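Long-range contacts in glycosyl hydrolase (Bacteroides ovatus, PDB 3QC2), which is a carbohydrate-active enzyme of the glycosyl hydrolase class, probably folded, like its relatives, as a five-bladed beta-propeller: residues Asn9-Ala15 against Thr300-Phe306; Gly17-Arg21 against Pro357-Asp361; Ile46-Ser50 against Arg99-Pro103; Asp275-Thr279 against Ala360-Pro364. All blocks are in the same frame, centred on the assembly; numbering follows the deposited sequence.

Contact 1. Residues Asn9-Ala15 against Thr300-Phe306; sequences NKLPDWA and TRLDEPF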
# COMPACT_ATOMS: atom_id res chain seq x y z
N ASN A 9 -17.14 17.47 2.94
CA ASN A 9 -16.88 16.26 2.16
C ASN A 9 -17.63 15.07 2.78
O ASN A 9 -17.03 14.23 3.46
CB ASN A 9 -15.35 16.01 2.11
CG ASN A 9 -14.95 14.91 1.13
OD1 ASN A 9 -15.75 14.43 0.34
ND2 ASN A 9 -13.68 14.53 1.17
N LYS A 10 -18.94 15.01 2.55
CA LYS A 10 -19.79 13.95 3.10
C LYS A 10 -19.47 12.62 2.49
O LYS A 10 -19.33 12.51 1.27
CB LYS A 10 -21.30 14.26 2.87
CG LYS A 10 -21.82 15.48 3.63
CD LYS A 10 -23.34 15.65 3.45
N LEU A 11 -19.35 11.60 3.33
CA LEU A 11 -19.07 10.26 2.87
C LEU A 11 -20.35 9.44 2.84
O LEU A 11 -21.22 9.61 3.70
CB LEU A 11 -18.07 9.57 3.81
CG LEU A 11 -16.64 10.10 3.87
CD1 LEU A 11 -15.88 9.40 4.99
CD2 LEU A 11 -15.93 9.92 2.54
N PRO A 12 -20.47 8.53 1.86
CA PRO A 12 -21.62 7.64 1.84
C PRO A 12 -21.48 6.63 3.01
O PRO A 12 -20.36 6.41 3.52
CB PRO A 12 -21.50 6.94 0.49
CG PRO A 12 -20.07 6.99 0.16
CD PRO A 12 -19.55 8.27 0.74
N ASP A 13 -22.61 6.02 3.43
CA ASP A 13 -22.62 5.10 4.60
C ASP A 13 -21.77 3.82 4.46
O ASP A 13 -21.56 3.13 5.45
CB ASP A 13 -24.07 4.76 5.02
CG ASP A 13 -24.84 3.96 3.95
OD1 ASP A 13 -24.24 3.56 2.92
OD2 ASP A 13 -26.07 3.76 4.14
N TRP A 14 -21.30 3.51 3.25
CA TRP A 14 -20.45 2.30 3.04
C TRP A 14 -18.94 2.56 3.21
O TRP A 14 -18.17 1.64 3.46
CB TRP A 14 -20.72 1.68 1.66
CG TRP A 14 -20.48 2.61 0.51
CD1 TRP A 14 -21.43 3.35 -0.17
CD2 TRP A 14 -19.23 2.91 -0.11
NE1 TRP A 14 -20.83 4.09 -1.16
CE2 TRP A 14 -19.48 3.84 -1.15
CE3 TRP A 14 -17.92 2.49 0.10
CZ2 TRP A 14 -18.47 4.34 -1.96
CZ3 TRP A 14 -16.92 2.99 -0.69
CH2 TRP A 14 -17.20 3.91 -1.71
N ALA A 15 -18.53 3.82 3.07
CA ALA A 15 -17.11 4.19 3.13
C ALA A 15 -16.55 4.31 4.56
O ALA A 15 -17.29 4.54 5.50
CB ALA A 15 -16.88 5.52 2.37
N THR A 300 -19.41 1.50 -7.24
CA THR A 300 -19.19 2.94 -7.26
C THR A 300 -17.87 3.31 -6.64
O THR A 300 -17.18 2.46 -6.09
CB THR A 300 -20.31 3.66 -6.46
OG1 THR A 300 -20.13 5.09 -6.53
CG2 THR A 300 -20.31 3.18 -4.97
N ARG A 301 -17.50 4.59 -6.76
CA ARG A 301 -16.32 5.14 -6.09
C ARG A 301 -16.63 6.55 -5.63
O ARG A 301 -17.61 7.16 -6.09
CB ARG A 301 -15.07 5.13 -6.99
CG ARG A 301 -15.23 5.84 -8.33
CD ARG A 301 -13.91 5.88 -9.10
NE ARG A 301 -14.14 5.79 -10.54
CZ ARG A 301 -13.18 5.76 -11.47
NH1 ARG A 301 -11.90 5.87 -11.14
NH2 ARG A 301 -13.50 5.63 -12.74
N LEU A 302 -15.81 7.07 -4.72
CA LEU A 302 -15.99 8.40 -4.21
C LEU A 302 -15.59 9.39 -5.30
O LEU A 302 -14.59 9.19 -5.97
CB LEU A 302 -15.14 8.64 -2.96
CG LEU A 302 -15.38 7.72 -1.76
CD1 LEU A 302 -14.40 8.05 -0.66
CD2 LEU A 302 -16.82 7.83 -1.23
N ASP A 303 -16.39 10.42 -5.48
CA ASP A 303 -16.12 11.46 -6.47
C ASP A 303 -15.06 12.46 -5.98
O ASP A 303 -14.48 13.16 -6.77
CB ASP A 303 -17.42 12.20 -6.84
CG ASP A 303 -18.40 11.31 -7.60
OD1 ASP A 303 -17.96 10.27 -8.22
OD2 ASP A 303 -19.60 11.63 -7.60
N GLU A 304 -14.85 12.51 -4.67
CA GLU A 304 -13.87 13.40 -4.05
C GLU A 304 -12.97 12.53 -3.16
O GLU A 304 -13.44 11.59 -2.57
CB GLU A 304 -14.58 14.43 -3.17
CG GLU A 304 -15.63 15.26 -3.89
CD GLU A 304 -15.02 16.22 -4.91
OE1 GLU A 304 -13.79 16.42 -4.91
OE2 GLU A 304 -15.79 16.80 -5.71
N PRO A 305 -11.68 12.87 -3.06
CA PRO A 305 -10.83 12.08 -2.20
C PRO A 305 -11.25 12.28 -0.72
O PRO A 305 -11.66 13.38 -0.34
CB PRO A 305 -9.44 12.64 -2.47
CG PRO A 305 -9.68 14.03 -2.86
CD PRO A 305 -10.97 14.03 -3.61
N PHE A 306 -11.18 11.21 0.08
CA PHE A 306 -11.57 11.27 1.51
C PHE A 306 -10.42 11.69 2.39
O PHE A 306 -10.63 12.08 3.52
CB PHE A 306 -12.11 9.91 1.99
CG PHE A 306 -11.03 8.87 2.20
CD1 PHE A 306 -10.62 8.04 1.14
CD2 PHE A 306 -10.45 8.71 3.46
CE1 PHE A 306 -9.62 7.07 1.34
CE2 PHE A 306 -9.45 7.74 3.66
CZ PHE A 306 -9.04 6.92 2.59
O HOH W 1 -14.88 11.82 -0.39
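Leu302 is the main bump of this contact, and Pro12, Trp14 and Ala15 form the hollow that receives it, where the N-terminal arm lies along the end of strand 298-301 in what is probably one blade of a beta-propeller. A type I turn from Pro12 to Ala15 gathers the walls of the hollow. Leu302 CD2 presses in 3.4 Å from Pro12 CD, tighter than usual for two carbons, and lies 3.9 Å from Trp14 CZ2; the methyl of Ala15 borders it more loosely. Trp14 holds its CG between the backbone N and the carbonyl carbon (chi1 58°), which folds the indole back so that one face rests on Pro12 CG. Thr300 CG2 comes obliquely to the same ring carbon, Trp14 CZ2, at 3.7 Å.

The second bump comes from the arm itself: Leu11 CD2 wedges between Leu302 CD1 at 4.0 Å and Phe306 CB at 3.9 Å. At the far end the contact turns polar. The side-chain nitrogen Asn9 ND2 donates to two carbonyls, Asp361 O and Pro305 O, the latter through a bent bond (137°) close to the plane of the side-chain amide. The carboxylate of Glu304 leads away to Tyr278 and Arg277. A single water gives one hydrogen to Asn9 OD1 at 2.8 Å and the other to Glu304 O at 2.6 Å.

Contact 2. Residues Gly17-Arg21 against Pro357-Asp361; sequences GGFER and PAKAD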
# COMPACT_ATOMS: atom_id res chain seq x y z
N GLY A 17 -14.27 6.34 7.25
CA GLY A 17 -13.88 7.73 7.48
C GLY A 17 -14.82 8.51 8.36
O GLY A 17 -15.94 8.08 8.62
N GLY A 18 -14.39 9.69 8.81
CA GLY A 18 -13.08 10.26 8.47
C GLY A 18 -11.92 9.75 9.32
O GLY A 18 -12.11 9.30 10.44
N PHE A 19 -10.71 9.84 8.75
CA PHE A 19 -9.48 9.46 9.43
C PHE A 19 -8.84 10.74 9.94
O PHE A 19 -8.34 11.55 9.17
CB PHE A 19 -8.54 8.74 8.47
CG PHE A 19 -9.03 7.39 8.06
CD1 PHE A 19 -10.01 7.26 7.10
CD2 PHE A 19 -8.50 6.24 8.63
CE1 PHE A 19 -10.47 5.99 6.71
CE2 PHE A 19 -8.94 4.99 8.24
CZ PHE A 19 -9.93 4.87 7.28
N GLU A 20 -8.87 10.91 11.25
CA GLU A 20 -8.36 12.11 11.86
C GLU A 20 -6.91 11.93 12.31
O GLU A 20 -6.55 10.94 12.92
CB GLU A 20 -9.26 12.49 13.05
CG GLU A 20 -8.96 13.85 13.63
CD GLU A 20 -10.00 14.30 14.67
OE1 GLU A 20 -10.74 13.42 15.23
OE2 GLU A 20 -10.07 15.54 14.93
N ARG A 21 -6.08 12.91 11.97
CA ARG A 21 -4.67 12.91 12.33
C ARG A 21 -4.53 13.34 13.81
O ARG A 21 -4.91 14.46 14.15
CB ARG A 21 -3.89 13.89 11.42
CG ARG A 21 -4.02 13.61 9.91
CD ARG A 21 -3.52 14.77 9.11
NE ARG A 21 -3.69 14.59 7.65
CZ ARG A 21 -4.82 14.81 6.97
NH1 ARG A 21 -5.93 15.20 7.61
NH2 ARG A 21 -4.86 14.63 5.65
N PRO A 357 -17.56 8.78 14.16
CA PRO A 357 -16.93 9.18 12.90
C PRO A 357 -16.73 10.70 12.73
O PRO A 357 -17.68 11.47 12.89
CB PRO A 357 -17.91 8.65 11.83
CG PRO A 357 -18.74 7.63 12.54
CD PRO A 357 -18.85 8.10 13.93
N ALA A 358 -15.50 11.09 12.43
CA ALA A 358 -15.16 12.47 12.17
C ALA A 358 -15.42 12.74 10.71
O ALA A 358 -15.61 11.82 9.92
CB ALA A 358 -13.69 12.72 12.50
N LYS A 359 -15.43 14.02 10.34
CA LYS A 359 -15.60 14.42 8.95
C LYS A 359 -14.34 14.06 8.17
O LYS A 359 -13.26 13.95 8.75
CB LYS A 359 -15.85 15.92 8.84
CG LYS A 359 -17.16 16.39 9.48
CD LYS A 359 -17.28 17.92 9.46
CE LYS A 359 -18.57 18.38 10.13
NZ LYS A 359 -18.63 19.88 10.24
N ALA A 360 -14.48 13.86 6.87
CA ALA A 360 -13.32 13.58 6.01
C ALA A 360 -12.59 14.90 5.76
O ALA A 360 -13.04 15.96 6.22
CB ALA A 360 -13.75 12.96 4.73
N ASP A 361 -11.46 14.85 5.06
CA ASP A 361 -10.75 16.09 4.73
C ASP A 361 -11.70 16.93 3.91
O ASP A 361 -12.40 16.40 3.03
CB ASP A 361 -9.45 15.82 3.95
CG ASP A 361 -8.31 15.32 4.84
OD1 ASP A 361 -8.39 15.47 6.06
OD2 ASP A 361 -7.33 14.79 4.30
O HOH W 2 -13.04 9.25 13.14
O HOH W 3 -9.34 13.30 7.43
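Arg21 takes hold of Asp361 end-on, each terminal nitrogen serving one carboxylate oxygen: Arg21 NH1 lies 2.9 Å from Asp361 OD1, and Arg21 NH2 lies 2.8 Å from Asp361 OD2. Both bonds are nearly straight, both arrive on the syn side of the carboxylate, and the two flat groups are only 12° from coplanar, so the pair of bonds fixes the rotation of each group. The arginine chain is extended from CG to NE, and a turn at the last torsion (chi4 82°) presents the guanidinium to the acid.

Nearer the start of the segments it is backbone that meets backbone. Gly18, which follows a cis peptide bond, gives its N-H to Ala358 O at 2.7 Å, the donor tilted from the carbonyl plane. Lacking a side chain, Gly18 lets the chains close until its CA is 4.1 Å from Ala360 CA. One water ties Gly18 O to Ala358 N; another gives its hydrogens to Phe19 O and Asp361 OD1, the latter at 2.7 Å.

In the next shell, Arg21 NE forms a salt bridge with Glu314, while the backbone N of Arg308 donates to Asp361 OD2, so each partner of the pair has a second polar contact that helps to place it. Glu20 makes a backbone bond to Val351 of strand 346-352, the last strand of the chain. An N-terminal segment lying beside the last strand and gripping the C-terminal tail is consistent with the ring closure of a beta-propeller.

Contact 3. Residues Ile46-Ser50 against Arg99-Pro103; sequences IAWES and REKTP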
# COMPACT_ATOMS: atom_id res chain seq x y z
N ILE A 46 25.98 0.78 4.92
CA ILE A 46 25.27 1.92 4.34
C ILE A 46 24.17 2.46 5.26
O ILE A 46 23.55 1.70 6.03
CB ILE A 46 24.62 1.56 2.96
CG1 ILE A 46 23.60 0.42 3.11
CG2 ILE A 46 25.70 1.21 1.92
CD1 ILE A 46 22.89 0.12 1.85
N ALA A 47 23.92 3.77 5.16
CA ALA A 47 22.86 4.44 5.90
C ALA A 47 21.55 4.17 5.16
O ALA A 47 20.99 5.06 4.50
CB ALA A 47 23.14 5.93 6.01
N TRP A 48 21.08 2.94 5.31
CA TRP A 48 19.90 2.41 4.62
C TRP A 48 18.54 3.18 4.75
O TRP A 48 17.62 2.94 3.96
CB TRP A 48 19.69 0.95 5.06
CG TRP A 48 19.26 0.82 6.50
CD1 TRP A 48 20.05 0.89 7.60
CD2 TRP A 48 17.93 0.58 6.97
NE1 TRP A 48 19.30 0.72 8.73
CE2 TRP A 48 17.99 0.53 8.37
CE3 TRP A 48 16.70 0.42 6.34
CZ2 TRP A 48 16.86 0.31 9.16
CZ3 TRP A 48 15.57 0.20 7.13
CH2 TRP A 48 15.66 0.14 8.52
N GLU A 49 18.42 4.07 5.73
CA GLU A 49 17.16 4.82 5.94
C GLU A 49 17.42 6.31 6.18
O GLU A 49 16.65 6.98 6.90
CB GLU A 49 16.38 4.20 7.12
CG GLU A 49 17.17 4.13 8.45
CD GLU A 49 16.34 3.56 9.65
OE1 GLU A 49 15.14 3.32 9.49
OE2 GLU A 49 16.91 3.39 10.75
N SER A 50 18.46 6.84 5.55
CA SER A 50 18.88 8.24 5.75
C SER A 50 18.17 9.27 4.88
O SER A 50 18.15 10.44 5.23
CB SER A 50 20.40 8.35 5.52
OG SER A 50 20.75 7.88 4.23
N ARG A 99 11.45 1.34 16.41
CA ARG A 99 12.11 0.81 15.21
C ARG A 99 13.36 0.02 15.46
O ARG A 99 14.08 0.28 16.42
CB ARG A 99 12.47 1.99 14.31
CG ARG A 99 11.27 2.85 13.91
CD ARG A 99 11.68 4.25 13.50
NE ARG A 99 12.55 4.30 12.32
CZ ARG A 99 12.91 5.42 11.69
NH1 ARG A 99 12.47 6.61 12.11
NH2 ARG A 99 13.70 5.37 10.62
N GLU A 100 13.62 -0.95 14.59
CA GLU A 100 14.88 -1.70 14.65
C GLU A 100 15.86 -0.88 13.85
O GLU A 100 15.47 -0.15 12.93
CB GLU A 100 14.74 -3.10 14.05
CG GLU A 100 13.77 -4.03 14.79
CD GLU A 100 14.22 -4.41 16.23
OE1 GLU A 100 15.41 -4.16 16.59
OE2 GLU A 100 13.38 -4.97 16.98
N LYS A 101 17.14 -1.00 14.18
CA LYS A 101 18.18 -0.21 13.51
C LYS A 101 18.71 -0.83 12.21
O LYS A 101 19.56 -0.23 11.55
CB LYS A 101 19.32 0.07 14.47
CG LYS A 101 18.91 0.99 15.64
CD LYS A 101 20.13 1.37 16.48
CE LYS A 101 19.79 2.42 17.50
NZ LYS A 101 21.03 2.88 18.20
N THR A 102 18.19 -2.00 11.84
CA THR A 102 18.60 -2.67 10.61
C THR A 102 17.33 -3.15 9.86
O THR A 102 16.32 -3.46 10.49
CB THR A 102 19.55 -3.85 10.90
OG1 THR A 102 18.87 -4.83 11.68
CG2 THR A 102 20.81 -3.37 11.65
N PRO A 103 17.38 -3.20 8.51
CA PRO A 103 16.20 -3.64 7.74
C PRO A 103 15.93 -5.13 7.89
O PRO A 103 16.87 -5.90 8.08
CB PRO A 103 16.57 -3.29 6.28
CG PRO A 103 18.06 -3.37 6.24
CD PRO A 103 18.56 -3.00 7.64
O HOH W 4 15.62 2.77 13.05
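Trp48 and Glu49 both hold CG between the backbone N and the carbonyl carbon (chi1 69° and 57°), and these torsions send indole and carboxylate together toward Arg99-Pro103. The indole becomes a slab covered on two faces: Pro103 CD stands over its five-membered ring in a CH-pi contact, 3.7 Å from the ring centroid, while Glu49 CG covers the opposite face. At the ring edge Trp48 NE1 donates to Lys101 O at 3.0 Å, reaching that oxygen from above its carbonyl plane.

On the Glu49 side of the indole, Arg99 NH2 forms a salt bridge with Glu49 OE1 at 2.7 Å. The oxygen lies in the guanidinium plane, yet the nitrogen comes from above the carboxylate plane, the two groups standing nearly perpendicular. Glu49 OE1 also bonds the hydroxyl of Tyr69, and Glu49 OE2 that of Thr35; a water links Glu49 OE2 to Glu100 O, so the buried acid is held by several partners.

The contact joins the loop entering strand 52-61 to the loop leaving strand 98-99. These are the outermost strands of a four-stranded antiparallel sheet, the arrangement of a beta-propeller blade.

Contact 4. Residues Asp275-Thr279 against Ala360-Pro364; sequences DKRYT and ADPLP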
# COMPACT_ATOMS: atom_id res chain seq x y z
N ASP A 275 -8.38 17.24 -12.51
CA ASP A 275 -9.15 18.27 -11.85
C ASP A 275 -8.19 19.27 -11.25
O ASP A 275 -7.43 18.94 -10.33
CB ASP A 275 -10.01 17.65 -10.76
CG ASP A 275 -10.94 18.66 -10.09
OD1 ASP A 275 -10.97 19.86 -10.49
OD2 ASP A 275 -11.66 18.25 -9.16
N LYS A 276 -8.23 20.49 -11.74
CA LYS A 276 -7.37 21.53 -11.23
C LYS A 276 -7.69 21.98 -9.78
O LYS A 276 -6.90 22.69 -9.16
CB LYS A 276 -7.29 22.71 -12.20
CG LYS A 276 -6.01 22.69 -13.05
CD LYS A 276 -6.11 23.54 -14.25
CE LYS A 276 -4.73 24.19 -14.65
NZ LYS A 276 -3.55 23.30 -14.51
N ARG A 277 -8.83 21.55 -9.25
CA ARG A 277 -9.17 21.83 -7.87
C ARG A 277 -8.09 21.23 -6.95
O ARG A 277 -7.81 21.77 -5.89
CB ARG A 277 -10.55 21.26 -7.53
CG ARG A 277 -11.65 21.99 -8.22
CD ARG A 277 -12.99 21.25 -8.16
NE ARG A 277 -13.44 20.96 -6.79
CZ ARG A 277 -13.56 19.74 -6.27
NH1 ARG A 277 -13.31 18.65 -7.00
NH2 ARG A 277 -13.99 19.60 -5.02
N TYR A 278 -7.49 20.12 -7.41
CA TYR A 278 -6.42 19.44 -6.69
C TYR A 278 -5.09 19.63 -7.40
O TYR A 278 -5.04 19.96 -8.58
CB TYR A 278 -6.74 17.95 -6.54
CG TYR A 278 -8.03 17.72 -5.83
CD1 TYR A 278 -8.11 17.81 -4.44
CD2 TYR A 278 -9.21 17.45 -6.54
CE1 TYR A 278 -9.31 17.62 -3.77
CE2 TYR A 278 -10.42 17.25 -5.87
CZ TYR A 278 -10.46 17.35 -4.48
OH TYR A 278 -11.64 17.17 -3.81
N THR A 279 -4.01 19.41 -6.66
CA THR A 279 -2.65 19.54 -7.19
C THR A 279 -2.39 18.51 -8.30
O THR A 279 -2.84 17.37 -8.23
CB THR A 279 -1.60 19.36 -6.06
OG1 THR A 279 -1.94 20.18 -4.94
CG2 THR A 279 -0.19 19.70 -6.56
N ALA A 360 -14.48 13.86 6.87
CA ALA A 360 -13.32 13.58 6.01
C ALA A 360 -12.59 14.90 5.76
O ALA A 360 -13.04 15.96 6.22
CB ALA A 360 -13.75 12.96 4.73
N ASP A 361 -11.46 14.85 5.06
CA ASP A 361 -10.75 16.09 4.73
C ASP A 361 -11.70 16.93 3.91
O ASP A 361 -12.40 16.40 3.03
CB ASP A 361 -9.45 15.82 3.95
CG ASP A 361 -8.31 15.32 4.84
OD1 ASP A 361 -8.39 15.47 6.06
OD2 ASP A 361 -7.33 14.79 4.30
N PRO A 362 -11.77 18.23 4.19
CA PRO A 362 -12.69 19.07 3.44
C PRO A 362 -12.26 19.26 2.00
O PRO A 362 -11.11 19.03 1.66
CB PRO A 362 -12.65 20.40 4.20
CG PRO A 362 -11.35 20.42 4.87
CD PRO A 362 -11.03 19.00 5.21
N LEU A 363 -13.19 19.65 1.15
CA LEU A 363 -12.90 19.89 -0.24
C LEU A 363 -12.08 21.17 -0.30
O LEU A 363 -12.23 22.04 0.54
CB LEU A 363 -14.18 20.04 -1.05
CG LEU A 363 -15.22 18.92 -0.91
CD1 LEU A 363 -16.44 19.23 -1.78
CD2 LEU A 363 -14.61 17.54 -1.26
N PRO A 364 -11.18 21.29 -1.30
CA PRO A 364 -10.35 22.51 -1.42
C PRO A 364 -11.17 23.76 -1.82
O PRO A 364 -12.21 23.66 -2.46
CB PRO A 364 -9.36 22.14 -2.51
CG PRO A 364 -10.05 21.12 -3.32
CD PRO A 364 -10.94 20.35 -2.39
OXT PRO A 364 -10.80 24.88 -1.50
O HOH W 5 -13.99 22.29 -3.78
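Asp275 to Tyr278 form a type I turn with Arg277 at its third position, and the chain end comes up beside it with the CA of Pro364 6.6 Å from the CA of Arg277. Asp275 steadies the turn: its OD1 accepts from the backbone N of Arg277 in an Asx turn, and its OD2 forms a salt bridge with Arg277 NH1 at 2.7 Å. The ring of Pro364 does most of the touching. Its CD lies 3.5 Å from Tyr278 CE1, approaching the phenol obliquely, and its CG lies 3.5 Å from Arg277 O. Leu363 CD2 reaches the phenol oxygen, Tyr278 OH, at 3.9 Å.

The contact thus lays the C-terminal tail, beyond the last strand of the probable propeller, on the surface loop between strands 260-268 and 283-290. Glu304 binds both Tyr278 OH and Arg277 NH1 from a third loop. A bend at chi3 (57°) turns the Arg277 guanidinium so that Leu363 CB sits at its edge, 4.0 Å from Arg277 NH2. That same NH2 donates to a water at 3.0 Å, and the water gives a hydrogen to Pro364 O at 2.6 Å. The other terminal carboxylate oxygen, Pro364 OXT, forms a salt bridge with Lys7.

How the contacts relate
Contacts 1, 2 and 4 form one cluster in which both chain termini meet the rest of the fold; contact 3 stands apart, its centre about 38, 32 and 35 Å from those of contacts 1, 2 and 4. Contacts 2 and 4 share Ala360 and Asp361. Contact 1, centred about 12 Å from contact 2, touches it through Phe306: its CE2 packs 3.5 Å from Phe19 CD1, and its O probably accepts from Asp361 N at 3.3 Å. Glu304 of contact 1 joins it to contact 4, their centres about 13 Å apart. A diethylene glycol, probably from crystallisation, lies near the side chain of Pro357 in contact 2.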